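Local coordinates for uncharacterized conserved protein YndB, AHSA1/START domain (Micromonospora chersina, PDB 6V04) that is of unknown function but, as a START/Bet v1-like protein encoded in the dynemicin locus, probably takes part in biosynthesis of that enediyne, at residues Trp162-Arg166 with Gln226-Glu230; Gly182-Phe186 with Phe197-Trp202. All blocks are in the same frame, centred on the assembly; numbering follows the deposited sequence.

Overall arrangement
The second half of this chain is a START/Bet v1-like fold, in which a curved antiparallel sheet of seven strands, ordered 1-7-6-5-4-3-2, packs on the long helix 252-277. Both contacts belong to it. In contact 1 the loop 162-166, which follows strand 151-157, rests against strand 223-230; contact 2 pairs strand 183-187 with strand 196-205 as a hairpin. Along the chain the hairpin is nested within the loop closed by contact 1. The two contacts have centres about 17 Å apart and nearest atoms about 6 Å apart, and Leu210 of strand 209-214 meets Leu165 of one and Trp202 of the other. Together they illustrate two ways of building on one sheet: strand pairing within it and loop packing against it.

Contact 1 (Trp162-Arg166 with Gln226-Glu230); sequences WHPLR and QVRTE
The His163 ring meets Thr229 edge-on, with Thr229 OG1 close to the ring plane, 3.1 Å from His163 CE1 and 3.2 Å from His163 NE2. The ring's orientation is set from within its own loop: the Leu165 amide donates to His163 ND1 over 3.1 Å, nearly straight at 166° and only 3° out of the ring plane. This bond across the turn fixes the ring's rotation and assigns ND1 the role of acceptor. With chi1 of Thr229 at 50°, OG1 sits between the backbone N and the carbonyl carbon, which brings it to the imidazole edge and leaves CG2 among His163 CE1, Pro164 and Leu165.

Apolar contacts form the second group. Pro164 CG meets the Thr229 methyl CG2 tip to tip at 3.8 Å. The two methyls of Leu165 divide the strand between them: CD1 approaches Thr229, while CD2 reaches Val227 CG1 at 3.9 Å. Leu238 on strand 236-243 also touches Pro164, Val227 and Thr229.

The loop between strand 151-157 and helix 170-173 thus lies buried against strand 223-230, away from the annotated magnesium site. The chemistry implies a loop braced in part by its own histidine-to-amide bond, and by Pro164 O with Trp173 NE1, and laid on the sheet largely through hydrocarbon.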
loop_
_atom_site.group_PDB
_atom_site.type_symbol
_atom_site.label_atom_id
_atom_site.label_comp_id
_atom_site.label_asym_id
_atom_site.label_seq_id
_atom_site.Cartn_x
_atom_site.Cartn_y
_atom_site.Cartn_z
ATOM N N TRP A 162 -17.581 13.430 -13.259
ATOM C CA TRP A 162 -17.162 13.775 -11.906
ATOM C C TRP A 162 -15.659 13.596 -11.795
ATOM O O TRP A 162 -15.119 12.570 -12.220
ATOM C CB TRP A 162 -17.868 12.896 -10.867
ATOM C CG TRP A 162 -17.568 13.245 -9.415
ATOM C CD1 TRP A 162 -18.235 14.145 -8.632
ATOM C CD2 TRP A 162 -16.540 12.681 -8.580
ATOM N NE1 TRP A 162 -17.687 14.185 -7.369
ATOM C CE2 TRP A 162 -16.650 13.291 -7.307
ATOM C CE3 TRP A 162 -15.546 11.718 -8.780
ATOM C CZ2 TRP A 162 -15.792 12.980 -6.252
ATOM C CZ3 TRP A 162 -14.698 11.410 -7.721
ATOM C CH2 TRP A 162 -14.829 12.042 -6.473
ATOM N N HIS A 163 -14.986 14.588 -11.212
ATOM C CA HIS A 163 -13.562 14.511 -10.937
ATOM C C HIS A 163 -13.322 14.827 -9.466
ATOM O O HIS A 163 -13.970 15.729 -8.924
ATOM C CB HIS A 163 -12.795 15.499 -11.842
ATOM C CG HIS A 163 -11.316 15.268 -11.881
ATOM N ND1 HIS A 163 -10.496 15.495 -10.798
ATOM C CD2 HIS A 163 -10.504 14.869 -12.888
ATOM C CE1 HIS A 163 -9.248 15.209 -11.121
ATOM N NE2 HIS A 163 -9.225 14.833 -12.390
ATOM N N PRO A 164 -12.405 14.113 -8.802
ATOM C CA PRO A 164 -12.242 14.283 -7.344
ATOM C C PRO A 164 -11.538 15.571 -6.927
ATOM O O PRO A 164 -11.592 15.917 -5.737
ATOM C CB PRO A 164 -11.408 13.057 -6.940
ATOM C CG PRO A 164 -10.663 12.706 -8.206
ATOM C CD PRO A 164 -11.645 12.944 -9.289
ATOM N N LEU A 165 -10.849 16.265 -7.834
ATOM C CA LEU A 165 -10.018 17.396 -7.450
ATOM C C LEU A 165 -10.617 18.709 -7.933
ATOM O O LEU A 165 -10.027 19.436 -8.747
ATOM C CB LEU A 165 -8.581 17.214 -7.957
ATOM C CG LEU A 165 -7.883 15.984 -7.372
ATOM C CD1 LEU A 165 -6.429 15.922 -7.832
ATOM C CD2 LEU A 165 -7.965 15.987 -5.836
ATOM N N ARG A 166 -11.800 19.028 -7.411
ATOM C CA ARG A 166 -12.479 20.290 -7.660
ATOM C C ARG A 166 -12.927 20.853 -6.325
ATOM O O ARG A 166 -13.276 20.097 -5.416
ATOM C CB ARG A 166 -13.692 20.116 -8.551
ATOM C CG ARG A 166 -13.384 19.561 -9.941
ATOM C CD ARG A 166 -14.667 19.178 -10.629
ATOM N NE ARG A 166 -14.449 18.681 -11.991
ATOM C CZ ARG A 166 -15.301 17.899 -12.636
ATOM N NH1 ARG A 166 -16.438 17.528 -12.057
ATOM N NH2 ARG A 166 -15.016 17.487 -13.866
ATOM N N GLN A 226 -0.323 14.684 -0.258
ATOM C CA GLN A 226 -0.344 14.987 -1.680
ATOM C C GLN A 226 -1.336 14.044 -2.337
ATOM O O GLN A 226 -1.222 12.825 -2.186
ATOM C CB GLN A 226 1.046 14.823 -2.294
ATOM C CG GLN A 226 2.100 15.732 -1.704
ATOM C CD GLN A 226 3.312 14.974 -1.200
ATOM O OE1 GLN A 226 3.717 13.968 -1.782
ATOM N NE2 GLN A 226 3.891 15.448 -0.101
ATOM N N VAL A 227 -2.299 14.603 -3.057
ATOM C CA VAL A 227 -3.292 13.855 -3.818
ATOM C C VAL A 227 -3.159 14.281 -5.277
ATOM O O VAL A 227 -3.041 15.475 -5.570
ATOM C CB VAL A 227 -4.715 14.134 -3.300
ATOM C CG1 VAL A 227 -5.751 13.335 -4.087
ATOM C CG2 VAL A 227 -4.815 13.819 -1.823
ATOM N N ARG A 228 -3.162 13.316 -6.185
ATOM C CA ARG A 228 -2.990 13.623 -7.595
ATOM C C ARG A 228 -3.886 12.721 -8.420
ATOM O O ARG A 228 -4.250 11.626 -7.994
ATOM C CB ARG A 228 -1.528 13.452 -8.024
ATOM C CG ARG A 228 -0.536 14.052 -7.046
ATOM C CD ARG A 228 0.777 14.450 -7.699
ATOM N NE ARG A 228 1.833 14.626 -6.704
ATOM C CZ ARG A 228 1.862 15.598 -5.795
ATOM N NH1 ARG A 228 0.887 16.498 -5.732
ATOM N NH2 ARG A 228 2.868 15.666 -4.933
ATOM N N THR A 229 -4.232 13.189 -9.612
ATOM C CA THR A 229 -4.898 12.353 -10.597
ATOM C C THR A 229 -4.048 12.305 -11.858
ATOM O O THR A 229 -3.470 13.311 -12.274
ATOM C CB THR A 229 -6.309 12.868 -10.909
ATOM O OG1 THR A 229 -6.260 14.267 -11.208
ATOM C CG2 THR A 229 -7.229 12.622 -9.747
ATOM N N GLU A 230 -3.934 11.113 -12.432
ATOM C CA GLU A 230 -3.190 10.906 -13.665
ATOM C C GLU A 230 -4.137 10.297 -14.688
ATOM O O GLU A 230 -4.711 9.225 -14.423
ATOM C CB GLU A 230 -1.982 9.993 -13.446
ATOM C CG GLU A 230 -1.243 9.696 -14.736
ATOM C CD GLU A 230 0.159 9.153 -14.527
ATOM O OE1 GLU A 230 0.766 9.437 -13.474
ATOM O OE2 GLU A 230 0.655 8.439 -15.425
#

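Contact 2 (Gly182-Phe186 with Phe197-Trp202); sequences GPGWF and FTLRDW
Pro183 rests the CB-CG-CD side of its ring, CG leading, on one face of the Trp202 indole, the two side chains crossing at about a right angle. CG stands 3.6 Å from the centroid of the Trp202 six-membered ring, 8° off the normal, a CH-pi contact. Trp202 CG is anti to its amide nitrogen (chi1 177°), which carries the indole across to the proline, and NE1 is hydrogen-bonded to Glu167 OE2. Without the indole, as with an alanine here, Pro183 CG would probably lose the face it packs on and Glu167 OE2 its NE1 donor.

Further along, the strands pair antiparallel. Phe186 and Phe197 exchange two backbone hydrogen bonds, Phe186 N to Phe197 O at 2.8 Å and Phe197 N to Phe186 O at 2.9 Å, and send their side chains to the same face of the sheet, where both meet helix 252-277. Leu199 N donates to Gly184 O at 3.0 Å, from well above the carbonyl plane. Gly184 and Trp185 both face Ala177, forming a classic beta bulge. Trp185 and Thr198 are a non-hydrogen-bonded pair with diverging side chains, yet the indole swings back, bringing Trp185 CZ3 3.6 Å from Thr198 OG1.

The hairpin thus changes chemistry along its length, from paired amides at Phe186 and Phe197 to a proline-on-indole CH-pi contact where strand 183-187 begins.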
loop_
_atom_site.group_PDB
_atom_site.type_symbol
_atom_site.label_atom_id
_atom_site.label_comp_id
_atom_site.label_asym_id
_atom_site.label_seq_id
_atom_site.Cartn_x
_atom_site.Cartn_y
_atom_site.Cartn_z
ATOM N N GLY A 182 -12.795 27.759 3.569
ATOM C CA GLY A 182 -11.677 26.931 3.184
ATOM C C GLY A 182 -11.511 25.776 4.155
ATOM O O GLY A 182 -11.701 25.935 5.364
ATOM N N PRO A 183 -11.164 24.590 3.656
ATOM C CA PRO A 183 -11.017 23.435 4.555
ATOM C C PRO A 183 -10.056 23.721 5.701
ATOM O O PRO A 183 -8.957 24.248 5.499
ATOM C CB PRO A 183 -10.488 22.336 3.627
ATOM C CG PRO A 183 -10.990 22.717 2.281
ATOM C CD PRO A 183 -10.963 24.215 2.246
ATOM N N GLY A 184 -10.481 23.363 6.914
ATOM C CA GLY A 184 -9.721 23.644 8.119
ATOM C C GLY A 184 -9.615 22.474 9.081
ATOM O O GLY A 184 -8.810 22.522 10.009
ATOM N N TRP A 185 -10.411 21.422 8.869
ATOM C CA TRP A 185 -10.359 20.218 9.689
ATOM C C TRP A 185 -10.286 18.966 8.829
ATOM O O TRP A 185 -10.914 18.890 7.774
ATOM C CB TRP A 185 -11.596 20.075 10.589
ATOM C CG TRP A 185 -11.933 21.235 11.458
ATOM C CD1 TRP A 185 -13.025 22.036 11.355
ATOM C CD2 TRP A 185 -11.185 21.711 12.575
ATOM N NE1 TRP A 185 -13.013 22.982 12.347
ATOM C CE2 TRP A 185 -11.885 22.811 13.104
ATOM C CE3 TRP A 185 -9.988 21.320 13.178
ATOM C CZ2 TRP A 185 -11.439 23.517 14.219
ATOM C CZ3 TRP A 185 -9.547 22.029 14.290
ATOM C CH2 TRP A 185 -10.261 23.118 14.782
ATOM N N PHE A 186 -9.547 17.976 9.323
ATOM C CA PHE A 186 -9.481 16.628 8.771
ATOM C C PHE A 186 -9.883 15.672 9.884
ATOM O O PHE A 186 -9.360 15.774 10.997
ATOM C CB PHE A 186 -8.059 16.342 8.275
ATOM C CG PHE A 186 -7.904 15.061 7.512
ATOM C CD1 PHE A 186 -7.749 13.852 8.175
ATOM C CD2 PHE A 186 -7.845 15.069 6.120
ATOM C CE1 PHE A 186 -7.573 12.676 7.493
ATOM C CE2 PHE A 186 -7.672 13.889 5.422
ATOM C CZ PHE A 186 -7.525 12.696 6.105
ATOM N N PHE A 197 -8.463 16.886 13.499
ATOM C CA PHE A 197 -7.118 17.366 13.241
ATOM C C PHE A 197 -7.161 18.667 12.452
ATOM O O PHE A 197 -7.969 18.819 11.528
ATOM C CB PHE A 197 -6.313 16.317 12.460
ATOM C CG PHE A 197 -6.130 15.038 13.210
ATOM C CD1 PHE A 197 -7.121 14.070 13.212
ATOM C CD2 PHE A 197 -4.979 14.811 13.939
ATOM C CE1 PHE A 197 -6.964 12.895 13.920
ATOM C CE2 PHE A 197 -4.816 13.642 14.654
ATOM C CZ PHE A 197 -5.810 12.677 14.644
ATOM N N THR A 198 -6.268 19.589 12.802
ATOM C CA THR A 198 -6.155 20.850 12.078
ATOM C C THR A 198 -5.533 20.639 10.696
ATOM O O THR A 198 -4.467 20.025 10.560
ATOM C CB THR A 198 -5.311 21.835 12.871
ATOM O OG1 THR A 198 -5.932 22.096 14.137
ATOM C CG2 THR A 198 -5.165 23.141 12.106
ATOM N N LEU A 199 -6.181 21.192 9.682
ATOM C CA LEU A 199 -5.716 21.134 8.302
ATOM C C LEU A 199 -5.177 22.512 7.941
ATOM O O LEU A 199 -5.827 23.526 8.227
ATOM C CB LEU A 199 -6.865 20.721 7.381
ATOM C CG LEU A 199 -6.523 20.402 5.926
ATOM C CD1 LEU A 199 -7.548 19.461 5.333
ATOM C CD2 LEU A 199 -6.469 21.688 5.124
ATOM N N ARG A 200 -3.989 22.550 7.341
ATOM C CA ARG A 200 -3.311 23.793 6.995
ATOM C C ARG A 200 -2.809 23.732 5.556
ATOM O O ARG A 200 -2.613 22.658 4.983
ATOM C CB ARG A 200 -2.103 24.078 7.898
ATOM C CG ARG A 200 -2.393 24.128 9.388
ATOM C CD ARG A 200 -3.210 25.348 9.798
ATOM N NE ARG A 200 -2.774 25.874 11.091
ATOM C CZ ARG A 200 -3.539 26.575 11.925
ATOM N NH1 ARG A 200 -4.803 26.840 11.622
ATOM N NH2 ARG A 200 -3.038 27.006 13.076
ATOM N N ASP A 201 -2.539 24.914 5.003
ATOM C CA ASP A 201 -1.845 25.045 3.716
ATOM C C ASP A 201 -2.571 24.313 2.588
ATOM O O ASP A 201 -1.949 23.698 1.717
ATOM C CB ASP A 201 -0.401 24.559 3.835
ATOM C CG ASP A 201 0.407 25.382 4.830
ATOM O OD1 ASP A 201 0.159 26.600 4.929
ATOM O OD2 ASP A 201 1.280 24.810 5.515
ATOM N N TRP A 202 -3.894 24.414 2.566
ATOM C CA TRP A 202 -4.673 23.833 1.473
ATOM C C TRP A 202 -4.314 24.499 0.149
ATOM O O TRP A 202 -4.408 25.724 0.026
ATOM C CB TRP A 202 -6.160 24.016 1.769
ATOM C CG TRP A 202 -7.123 23.543 0.709
ATOM C CD1 TRP A 202 -7.611 24.268 -0.339
ATOM C CD2 TRP A 202 -7.737 22.252 0.625
ATOM N NE1 TRP A 202 -8.481 23.499 -1.084
ATOM C CE2 TRP A 202 -8.575 22.259 -0.511
ATOM C CE3 TRP A 202 -7.652 21.088 1.389
ATOM C CZ2 TRP A 202 -9.335 21.160 -0.877
ATOM C CZ3 TRP A 202 -8.401 19.995 1.019
ATOM C CH2 TRP A 202 -9.228 20.033 -0.102
#